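Local coordinates for aerobactin synthase IucA (Klebsiella pneumoniae subsp. pneumoniae, PDB 5JM8), which is an ATP-binding synthetase of the NIS family in aerobactin siderophore biosynthesis, probably using ATP to join citrate to a hydroxylysine derivative, at residues Val147-His152 and Lys542-Cys547; Asn185-Ala190 and Lys246-Asp251; Tyr405-Leu410 and Arg514-Glu519. One frame throughout, in Å; residues are numbered along the deposited sequence.

In the fold
The three contacts illustrate how one polypeptide can gather distant sequence around a nucleotide while building parts of its fold far from it. Interaction 1 joins segments 390 residues apart, and its segment 147-152 lines the adenine of ATP with Gly148 and His149; the His149 side chain lies about 10 Å from the bound magnesium ion. Interactions 2 and 3 are both nested in the loop that interaction 1 closes, and they follow one another in series. Their centres lie about 41 Å and 26 Å, respectively, from that of interaction 1. The turn of interaction 2, at the end of strand 177-185, and the helix pair of interaction 3, with centres about 51 Å apart, sit on opposite sides of the chain's centre.

Interaction 1: Val147-His152 and Lys542-Cys547; sequences VGHAFH and KGNFFC. With ATP (adenosine-5'-triphosphate), chain I.
Asn544 meets His149, Phe151 and His152 in a buried, mostly van der Waals contact, where a loop of the ATP pocket leans on the approach to helix 545-549. The side chain of Asn544 does most of the touching. Its amide ND2 gives a weak hydrogen bond to Phe151 O (3.3 Å, N-H...O angle 135°), and the same nitrogen lies 3.9 Å from His149 CE1, set obliquely to that ring. Nearer the backbone, Asn544 CB presses on His152 CD2 at 3.6 Å, the two side chains running roughly perpendicular.

His149 faces two ways, a worked case of a pocket residue braced from behind. Adenine covers one face of its ring, ATP C6 standing 3.4 Å above the ring plane and displaced toward the rim. Along the same overlap, His149 CD2 comes within 3.2 Å of ATP N1. The imidazole is kept from turning by Phe151 N, which donates in the ring plane to His149 ND1 (3.1 Å, 155°). With CG swung away from its own backbone nitrogen (chi1 -159°), the ring reaches both adenine and Asn544. Gly148, whose positive phi suits glycine, adds its carbonyl carbon C 3.6 Å from ATP N7.

Beyond the two segments, Asn287 binds His152 NE2, and Tyr548 meets the His152 ring edge-to-face. Helix 14-26 brings Glu26 to the Phe545 backbone nitrogen and Arg25 to the Phe151 ring, while helix 475-500 sets Asn489 beside His149 and Tyr484 beside Asn544.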
loop_
_atom_site.group_PDB
_atom_site.type_symbol
_atom_site.label_atom_id
_atom_site.label_comp_id
_atom_site.label_asym_id
_atom_site.label_seq_id
_atom_site.Cartn_x
_atom_site.Cartn_y
_atom_site.Cartn_z
ATOM N N VAL A 147 14.987 3.848 26.977
ATOM C CA VAL A 147 15.892 4.366 27.997
ATOM C C VAL A 147 15.351 5.660 28.589
ATOM O O VAL A 147 15.499 5.915 29.783
ATOM C CB VAL A 147 17.302 4.626 27.429
ATOM C CG1 VAL A 147 18.189 5.286 28.477
ATOM C CG2 VAL A 147 17.926 3.329 26.945
ATOM N N GLY A 148 14.733 6.477 27.746
ATOM C CA GLY A 148 14.201 7.755 28.177
ATOM C C GLY A 148 15.271 8.827 28.127
ATOM O O GLY A 148 16.186 8.755 27.310
ATOM N N HIS A 149 15.158 9.819 29.005
ATOM C CA HIS A 149 16.134 10.904 29.073
ATOM C C HIS A 149 17.492 10.375 29.525
ATOM O O HIS A 149 17.613 9.781 30.597
ATOM C CB HIS A 149 15.653 11.999 30.022
ATOM C CG HIS A 149 16.300 13.327 29.787
ATOM N ND1 HIS A 149 17.666 13.502 29.785
ATOM C CD2 HIS A 149 15.764 14.548 29.549
ATOM C CE1 HIS A 149 17.946 14.772 29.551
ATOM N NE2 HIS A 149 16.809 15.428 29.404
ATOM N N ALA A 150 18.511 10.598 28.704
ATOM C CA ALA A 150 19.815 9.982 28.917
ATOM C C ALA A 150 20.544 10.579 30.115
ATOM O O ALA A 150 21.445 9.950 30.671
ATOM C CB ALA A 150 20.667 10.118 27.663
ATOM N N PHE A 151 20.158 11.792 30.501
ATOM C CA PHE A 151 20.773 12.481 31.634
ATOM C C PHE A 151 19.731 12.870 32.679
ATOM O O PHE A 151 19.732 13.985 33.199
ATOM C CB PHE A 151 21.546 13.714 31.151
ATOM C CG PHE A 151 22.864 13.379 30.522
ATOM C CD1 PHE A 151 22.920 12.852 29.243
ATOM C CD2 PHE A 151 24.046 13.578 31.210
ATOM C CE1 PHE A 151 24.130 12.537 28.660
ATOM C CE2 PHE A 151 25.259 13.263 30.632
ATOM C CZ PHE A 151 25.301 12.739 29.357
ATOM N N HIS A 152 18.837 11.929 32.964
ATOM C CA HIS A 152 17.910 12.038 34.083
ATOM C C HIS A 152 18.107 10.800 34.956
ATOM O O HIS A 152 18.369 9.719 34.433
ATOM C CB HIS A 152 16.463 12.144 33.595
ATOM C CG HIS A 152 15.510 12.638 34.638
ATOM N ND1 HIS A 152 14.875 11.796 35.525
ATOM C CD2 HIS A 152 15.088 13.888 34.940
ATOM C CE1 HIS A 152 14.102 12.505 36.328
ATOM N NE2 HIS A 152 14.213 13.778 35.994
ATOM N N LYS A 542 21.050 24.005 33.629
ATOM C CA LYS A 542 20.273 23.413 34.717
ATOM C C LYS A 542 20.330 21.885 34.675
ATOM O O LYS A 542 20.010 21.270 33.655
ATOM C CB LYS A 542 18.822 23.895 34.643
ATOM C CG LYS A 542 17.915 23.375 35.748
ATOM C CD LYS A 542 16.483 23.836 35.528
ATOM C CE LYS A 542 15.516 23.148 36.475
ATOM N NZ LYS A 542 15.817 23.460 37.895
ATOM N N GLY A 543 20.737 21.284 35.792
ATOM C CA GLY A 543 20.859 19.841 35.896
ATOM C C GLY A 543 19.558 19.176 36.300
ATOM O O GLY A 543 18.685 19.813 36.887
ATOM N N ASN A 544 19.433 17.890 35.983
ATOM C CA ASN A 544 18.225 17.125 36.280
ATOM C C ASN A 544 18.338 16.296 37.557
ATOM O O ASN A 544 17.333 16.011 38.209
ATOM C CB ASN A 544 17.890 16.195 35.111
ATOM C CG ASN A 544 17.464 16.946 33.868
ATOM O OD1 ASN A 544 16.401 17.565 33.838
ATOM N ND2 ASN A 544 18.288 16.883 32.830
ATOM N N PHE A 545 19.559 15.908 37.912
ATOM C CA PHE A 545 19.780 14.988 39.024
ATOM C C PHE A 545 19.468 15.644 40.372
ATOM O O PHE A 545 18.747 15.070 41.189
ATOM C CB PHE A 545 21.223 14.470 38.999
ATOM C CG PHE A 545 21.548 13.503 40.108
ATOM C CD1 PHE A 545 21.837 13.972 41.378
ATOM C CD2 PHE A 545 21.591 12.137 39.880
ATOM C CE1 PHE A 545 22.145 13.100 42.404
ATOM C CE2 PHE A 545 21.901 11.259 40.903
ATOM C CZ PHE A 545 22.174 11.741 42.165
ATOM N N PHE A 546 20.000 16.841 40.607
ATOM C CA PHE A 546 19.777 17.529 41.878
ATOM C C PHE A 546 18.470 18.312 41.841
ATOM O O PHE A 546 17.939 18.701 42.881
ATOM C CB PHE A 546 20.955 18.448 42.208
ATOM C CG PHE A 546 22.227 17.705 42.498
ATOM C CD1 PHE A 546 22.389 17.021 43.691
ATOM C CD2 PHE A 546 23.255 17.680 41.572
ATOM C CE1 PHE A 546 23.554 16.328 43.957
ATOM C CE2 PHE A 546 24.421 16.991 41.831
ATOM C CZ PHE A 546 24.571 16.314 43.028
ATOM N N CYS A 547 17.948 18.530 40.639
ATOM C CA CYS A 547 16.633 19.137 40.478
ATOM C C CYS A 547 15.549 18.137 40.859
ATOM O O CYS A 547 14.526 18.498 41.443
ATOM C CB CYS A 547 16.426 19.614 39.040
ATOM S SG CYS A 547 14.822 20.391 38.734
HETATM P PG ATP I . 5.087 17.079 23.356
HETATM O O1G ATP I . 4.039 16.050 23.017
HETATM O O2G ATP I . 6.309 17.010 22.472
HETATM O O3G ATP I . 4.544 18.479 23.514
HETATM P PB ATP I . 5.921 17.543 26.103
HETATM O O1B ATP I . 5.592 16.722 27.325
HETATM O O2B ATP I . 5.288 18.905 25.928
HETATM O O3B ATP I . 5.660 16.617 24.799
HETATM P PA ATP I . 8.488 18.170 27.207
HETATM O O1A ATP I . 7.681 19.011 28.164
HETATM O O2A ATP I . 9.733 18.741 26.575
HETATM O O3A ATP I . 7.525 17.693 26.008
HETATM O "O5'" ATP I . 8.901 16.780 27.899
HETATM C "C5'" ATP I . 9.650 15.849 27.125
HETATM C "C4'" ATP I . 9.346 14.411 27.518
HETATM O "O4'" ATP I . 10.181 13.552 26.738
HETATM C "C3'" ATP I . 9.628 14.114 28.983
HETATM O "O3'" ATP I . 8.494 13.460 29.568
HETATM C "C2'" ATP I . 10.848 13.212 28.992
HETATM O "O2'" ATP I . 10.711 12.139 29.922
HETATM C "C1'" ATP I . 10.939 12.675 27.574
HETATM N N9 ATP I . 12.337 12.629 27.091
HETATM C C8 ATP I . 12.958 11.508 26.690
HETATM N N7 ATP I . 14.231 11.775 26.303
HETATM C C5 ATP I . 14.430 13.095 26.457
HETATM C C6 ATP I . 15.551 14.029 26.229
HETATM N N6 ATP I . 16.726 13.557 25.749
HETATM N N1 ATP I . 15.353 15.335 26.517
HETATM C C2 ATP I . 14.179 15.792 26.994
HETATM N N3 ATP I . 13.121 14.993 27.222
HETATM C C4 ATP I . 13.180 13.659 26.979
#

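Interaction 2: Asn185-Ala190 and Lys246-Asp251; sequences NKTQIA and KGLIKD
The amide of Asn185 has Leu248 CD2 beside it, 3.3 Å from ND2, while its oxygen is taken up by Thr187. Thr187 N donates to Asn185 OD1 over a nearly straight path (3.0 Å, 178°), yet it stands above the carbonyl plane, 36° out of it. This bond from two residues on makes an Asx turn, and Thr187 OG1 adds a weak second bond to the same oxygen. Gln188 divides its side chain: the methylene CG rests 3.9 Å from Leu248 CD1, while the amide NE2 bonds to Asp335 O.

Leu248 is therefore a forked wedge, CD1 against Gln188 and CD2 against Asn185, whose CB lies 3.5 Å from Leu248 CD2. The Asn185 amide can lie beside the leucine because its CG is turned away from the backbone nitrogen (chi1 -173°). One bond unites the two backbones, from Asn185 N to Leu248 O at 3.0 Å. It falls where antiparallel strands 177-185 and 249-255 meet at one end, just before segment 185-190 turns: Gln188 N returns to Asn185 O at 2.8 Å to close the tight bend.

Segment 246-251 arrives through Gly247, whose positive phi ends helix 238-246. Leu243 of that helix touches both Leu248 and Gln188. After the bend the chain enters strand 189-193, which pairs with strand 329-334 of the eight-stranded sheet, so the turn passes the chain from the three-stranded sheet to a second one.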
loop_
_atom_site.group_PDB
_atom_site.type_symbol
_atom_site.label_atom_id
_atom_site.label_comp_id
_atom_site.label_asym_id
_atom_site.label_seq_id
_atom_site.Cartn_x
_atom_site.Cartn_y
_atom_site.Cartn_z
ATOM N N ASN A 185 -22.706 19.594 26.015
ATOM C CA ASN A 185 -23.392 20.819 25.625
ATOM C C ASN A 185 -22.369 21.939 25.457
ATOM O O ASN A 185 -21.480 22.106 26.290
ATOM C CB ASN A 185 -24.457 21.204 26.661
ATOM C CG ASN A 185 -25.315 22.384 26.217
ATOM O OD1 ASN A 185 -24.839 23.304 25.555
ATOM N ND2 ASN A 185 -26.587 22.362 26.592
ATOM N N LYS A 186 -22.510 22.707 24.379
ATOM C CA LYS A 186 -21.548 23.749 24.030
ATOM C C LYS A 186 -21.357 24.781 25.140
ATOM O O LYS A 186 -20.320 25.443 25.209
ATOM C CB LYS A 186 -21.987 24.455 22.750
ATOM C CG LYS A 186 -23.328 25.163 22.854
ATOM C CD LYS A 186 -23.700 25.800 21.526
ATOM C CE LYS A 186 -25.039 26.506 21.595
ATOM N NZ LYS A 186 -25.411 27.096 20.281
ATOM N N THR A 187 -22.357 24.913 26.006
ATOM C CA THR A 187 -22.272 25.831 27.140
ATOM C C THR A 187 -21.232 25.376 28.154
ATOM O O THR A 187 -20.915 26.112 29.090
ATOM C CB THR A 187 -23.621 25.970 27.873
ATOM O OG1 THR A 187 -23.988 24.709 28.446
ATOM C CG2 THR A 187 -24.718 26.435 26.924
ATOM N N GLN A 188 -20.717 24.161 27.974
ATOM C CA GLN A 188 -19.696 23.618 28.863
ATOM C C GLN A 188 -18.391 23.319 28.126
ATOM O O GLN A 188 -17.510 22.643 28.660
ATOM C CB GLN A 188 -20.210 22.351 29.548
ATOM C CG GLN A 188 -21.444 22.577 30.409
ATOM C CD GLN A 188 -21.237 23.654 31.457
ATOM O OE1 GLN A 188 -21.930 24.671 31.465
ATOM N NE2 GLN A 188 -20.282 23.433 32.351
ATOM N N ILE A 189 -18.275 23.832 26.904
ATOM C CA ILE A 189 -17.068 23.656 26.100
ATOM C C ILE A 189 -16.346 24.980 25.898
ATOM O O ILE A 189 -16.838 25.863 25.195
ATOM C CB ILE A 189 -17.390 23.046 24.722
ATOM C CG1 ILE A 189 -17.900 21.615 24.891
ATOM C CG2 ILE A 189 -16.151 23.055 23.827
ATOM C CD1 ILE A 189 -18.448 21.003 23.620
ATOM N N ALA A 190 -15.174 25.103 26.514
ATOM C CA ALA A 190 -14.310 26.260 26.321
ATOM C C ALA A 190 -13.168 25.878 25.391
ATOM O O ALA A 190 -12.555 24.825 25.556
ATOM C CB ALA A 190 -13.768 26.756 27.648
ATOM N N LYS A 246 -27.090 16.942 35.189
ATOM C CA LYS A 246 -27.783 18.030 34.512
ATOM C C LYS A 246 -28.073 17.660 33.056
ATOM O O LYS A 246 -28.892 18.296 32.392
ATOM C CB LYS A 246 -26.942 19.309 34.596
ATOM C CG LYS A 246 -27.493 20.517 33.848
ATOM C CD LYS A 246 -28.810 21.017 34.402
ATOM C CE LYS A 246 -29.241 22.278 33.663
ATOM N NZ LYS A 246 -30.584 22.758 34.071
ATOM N N GLY A 247 -27.404 16.619 32.571
ATOM C CA GLY A 247 -27.598 16.150 31.211
ATOM C C GLY A 247 -26.722 16.872 30.204
ATOM O O GLY A 247 -26.866 16.679 28.996
ATOM N N LEU A 248 -25.807 17.701 30.700
ATOM C CA LEU A 248 -24.917 18.471 29.835
ATOM C C LEU A 248 -23.707 17.651 29.404
ATOM O O LEU A 248 -22.948 18.074 28.532
ATOM C CB LEU A 248 -24.458 19.746 30.542
ATOM C CG LEU A 248 -25.577 20.725 30.904
ATOM C CD1 LEU A 248 -25.043 21.882 31.731
ATOM C CD2 LEU A 248 -26.295 21.244 29.666
ATOM N N ILE A 249 -23.525 16.489 30.025
ATOM C CA ILE A 249 -22.492 15.546 29.611
ATOM C C ILE A 249 -23.057 14.136 29.506
ATOM O O ILE A 249 -23.724 13.652 30.423
ATOM C CB ILE A 249 -21.295 15.539 30.587
ATOM C CG1 ILE A 249 -20.506 16.845 30.453
ATOM C CG2 ILE A 249 -20.377 14.337 30.309
ATOM C CD1 ILE A 249 -19.306 16.961 31.384
ATOM N N LYS A 250 -22.775 13.482 28.382
ATOM C CA LYS A 250 -23.084 12.070 28.206
ATOM C C LYS A 250 -21.798 11.312 27.896
ATOM O O LYS A 250 -21.041 11.691 27.005
ATOM C CB LYS A 250 -24.111 11.861 27.091
ATOM C CG LYS A 250 -24.468 10.398 26.849
ATOM C CD LYS A 250 -25.481 10.237 25.729
ATOM C CE LYS A 250 -25.827 8.771 25.507
ATOM N NZ LYS A 250 -26.799 8.582 24.394
ATOM N N ASP A 251 -21.561 10.243 28.645
ATOM C CA ASP A 251 -20.374 9.419 28.465
ATOM C C ASP A 251 -20.596 8.369 27.376
ATOM O O ASP A 251 -21.329 7.400 27.577
ATOM C CB ASP A 251 -20.011 8.745 29.788
ATOM C CG ASP A 251 -18.694 8.000 29.727
ATOM O OD1 ASP A 251 -18.078 7.937 28.642
ATOM O OD2 ASP A 251 -18.273 7.468 30.775
#

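Interaction 3: Tyr405-Leu410 and Arg514-Glu519; sequences YCHQVL and RTLLAE
Helix segments 405-410 and 514-519 cross at -50°, their axes 10.3 Å apart at closest approach, with Cys406 CA and Leu516 CA the nearest pair of alpha carbons at 7.0 Å. This is apolar helix-helix packing in which Leu516 plays the central part. Its two methyls divide the work: CD1 bears on Cys406 CB at 3.7 Å and on Cys406 SG at 3.9 Å, while Leu516 CD2 goes to the His407 imidazole, 4.1 Å from NE2. That ring takes the methyl obliquely, and the two side chains run about perpendicular to each other. With CG turned away from its carbonyl carbon (chi1 -61°), Leu516 spreads both methyls toward the facing helix.

A second apolar point lies one turn along the first helix, where Leu410 CD1 meets Leu517 CD2 at 4.1 Å. The helix there contains a wider pi-type turn at 406-410. The pair thus has a buried side, formed by Cys406, Leu410 and Leu517, and a more exposed side at His407.

Several helices complete the surroundings. Helix 475-500 packs Leu486 and Thr491 against Leu410 and Leu487 against Leu517, helix 528-535 covers Leu517 with Val533 and Leu534, and helix 394-420 itself supplies Asp403 beside Leu516 and Phe414 beside Leu517.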
loop_
_atom_site.group_PDB
_atom_site.type_symbol
_atom_site.label_atom_id
_atom_site.label_comp_id
_atom_site.label_asym_id
_atom_site.label_seq_id
_atom_site.Cartn_x
_atom_site.Cartn_y
_atom_site.Cartn_z
ATOM N N TYR A 405 22.716 17.416 9.235
ATOM C CA TYR A 405 21.989 17.712 10.464
ATOM C C TYR A 405 22.145 19.184 10.825
ATOM O O TYR A 405 21.189 19.839 11.236
ATOM C CB TYR A 405 22.488 16.825 11.606
ATOM C CG TYR A 405 22.006 17.247 12.980
ATOM C CD1 TYR A 405 20.789 16.804 13.480
ATOM C CD2 TYR A 405 22.776 18.079 13.780
ATOM C CE1 TYR A 405 20.349 17.182 14.738
ATOM C CE2 TYR A 405 22.345 18.465 15.037
ATOM C CZ TYR A 405 21.131 18.013 15.511
ATOM O OH TYR A 405 20.698 18.395 16.762
ATOM N N CYS A 406 23.356 19.703 10.659
ATOM C CA CYS A 406 23.632 21.108 10.933
ATOM C C CYS A 406 22.855 22.026 9.992
ATOM O O CYS A 406 22.254 23.008 10.427
ATOM C CB CYS A 406 25.131 21.388 10.809
ATOM S SG CYS A 406 26.146 20.516 12.011
ATOM N N HIS A 407 22.872 21.698 8.705
ATOM C CA HIS A 407 22.220 22.523 7.693
ATOM C C HIS A 407 20.696 22.467 7.773
ATOM O O HIS A 407 20.024 23.472 7.540
ATOM C CB HIS A 407 22.660 22.094 6.292
ATOM C CG HIS A 407 24.058 22.499 5.941
ATOM N ND1 HIS A 407 25.048 21.582 5.657
ATOM C CD2 HIS A 407 24.629 23.721 5.815
ATOM C CE1 HIS A 407 26.169 22.222 5.374
ATOM N NE2 HIS A 407 25.942 23.521 5.464
ATOM N N GLN A 408 20.159 21.293 8.091
ATOM C CA GLN A 408 18.713 21.090 8.100
ATOM C C GLN A 408 18.058 21.407 9.441
ATOM O O GLN A 408 16.914 21.862 9.476
ATOM C CB GLN A 408 18.380 19.645 7.717
ATOM C CG GLN A 408 18.758 19.270 6.292
ATOM C CD GLN A 408 18.040 20.112 5.257
ATOM O OE1 GLN A 408 17.065 20.799 5.564
ATOM N NE2 GLN A 408 18.527 20.072 4.025
ATOM N N VAL A 409 18.770 21.155 10.537
ATOM C CA VAL A 409 18.206 21.351 11.869
ATOM C C VAL A 409 18.702 22.636 12.526
ATOM O O VAL A 409 17.905 23.501 12.888
ATOM C CB VAL A 409 18.529 20.157 12.792
ATOM C CG1 VAL A 409 17.930 20.363 14.180
ATOM C CG2 VAL A 409 18.014 18.865 12.180
ATOM N N LEU A 410 20.013 22.760 12.688
ATOM C CA LEU A 410 20.573 23.877 13.439
ATOM C C LEU A 410 20.390 25.207 12.713
ATOM O O LEU A 410 20.106 26.225 13.343
ATOM C CB LEU A 410 22.059 23.639 13.721
ATOM C CG LEU A 410 22.403 22.397 14.549
ATOM C CD1 LEU A 410 23.901 22.326 14.781
ATOM C CD2 LEU A 410 21.654 22.389 15.878
ATOM N N ARG A 514 31.334 22.948 14.716
ATOM C CA ARG A 514 31.883 24.274 14.980
ATOM C C ARG A 514 32.096 25.040 13.680
ATOM O O ARG A 514 31.720 26.208 13.572
ATOM C CB ARG A 514 33.200 24.166 15.744
ATOM C CG ARG A 514 33.829 25.512 16.093
ATOM C CD ARG A 514 35.166 25.330 16.789
ATOM N NE ARG A 514 36.080 24.508 16.000
ATOM C CZ ARG A 514 37.184 23.942 16.478
ATOM N NH1 ARG A 514 37.526 24.104 17.750
ATOM N NH2 ARG A 514 37.946 23.209 15.678
ATOM N N THR A 515 32.709 24.373 12.704
ATOM C CA THR A 515 32.953 24.961 11.388
ATOM C C THR A 515 31.672 25.514 10.781
ATOM O O THR A 515 31.633 26.650 10.316
ATOM C CB THR A 515 33.554 23.930 10.406
ATOM O OG1 THR A 515 34.782 23.415 10.934
ATOM C CG2 THR A 515 33.820 24.567 9.044
ATOM N N LEU A 516 30.621 24.703 10.792
ATOM C CA LEU A 516 29.359 25.090 10.186
ATOM C C LEU A 516 28.620 26.121 11.038
ATOM O O LEU A 516 27.933 26.988 10.502
ATOM C CB LEU A 516 28.492 23.851 9.959
ATOM C CG LEU A 516 29.122 22.818 9.016
ATOM C CD1 LEU A 516 28.250 21.582 8.904
ATOM C CD2 LEU A 516 29.376 23.413 7.637
ATOM N N LEU A 517 28.771 26.035 12.357
ATOM C CA LEU A 517 28.179 27.027 13.252
ATOM C C LEU A 517 28.852 28.383 13.059
ATOM O O LEU A 517 28.225 29.428 13.230
ATOM C CB LEU A 517 28.298 26.592 14.716
ATOM C CG LEU A 517 27.392 25.466 15.227
ATOM C CD1 LEU A 517 27.721 25.133 16.674
ATOM C CD2 LEU A 517 25.924 25.832 15.099
ATOM N N ALA A 518 30.132 28.358 12.699
ATOM C CA ALA A 518 30.901 29.581 12.496
ATOM C C ALA A 518 30.541 30.233 11.163
ATOM O O ALA A 518 30.468 31.458 11.065
ATOM C CB ALA A 518 32.394 29.289 12.562
ATOM N N GLU A 519 30.324 29.410 10.140
ATOM C CA GLU A 519 29.862 29.906 8.850
ATOM C C GLU A 519 28.542 30.642 9.030
ATOM O O GLU A 519 28.337 31.725 8.481
ATOM C CB GLU A 519 29.681 28.762 7.848
ATOM C CG GLU A 519 30.973 28.101 7.395
ATOM C CD GLU A 519 30.731 26.957 6.425
ATOM O OE1 GLU A 519 29.560 26.723 6.054
ATOM O OE2 GLU A 519 31.711 26.287 6.036
#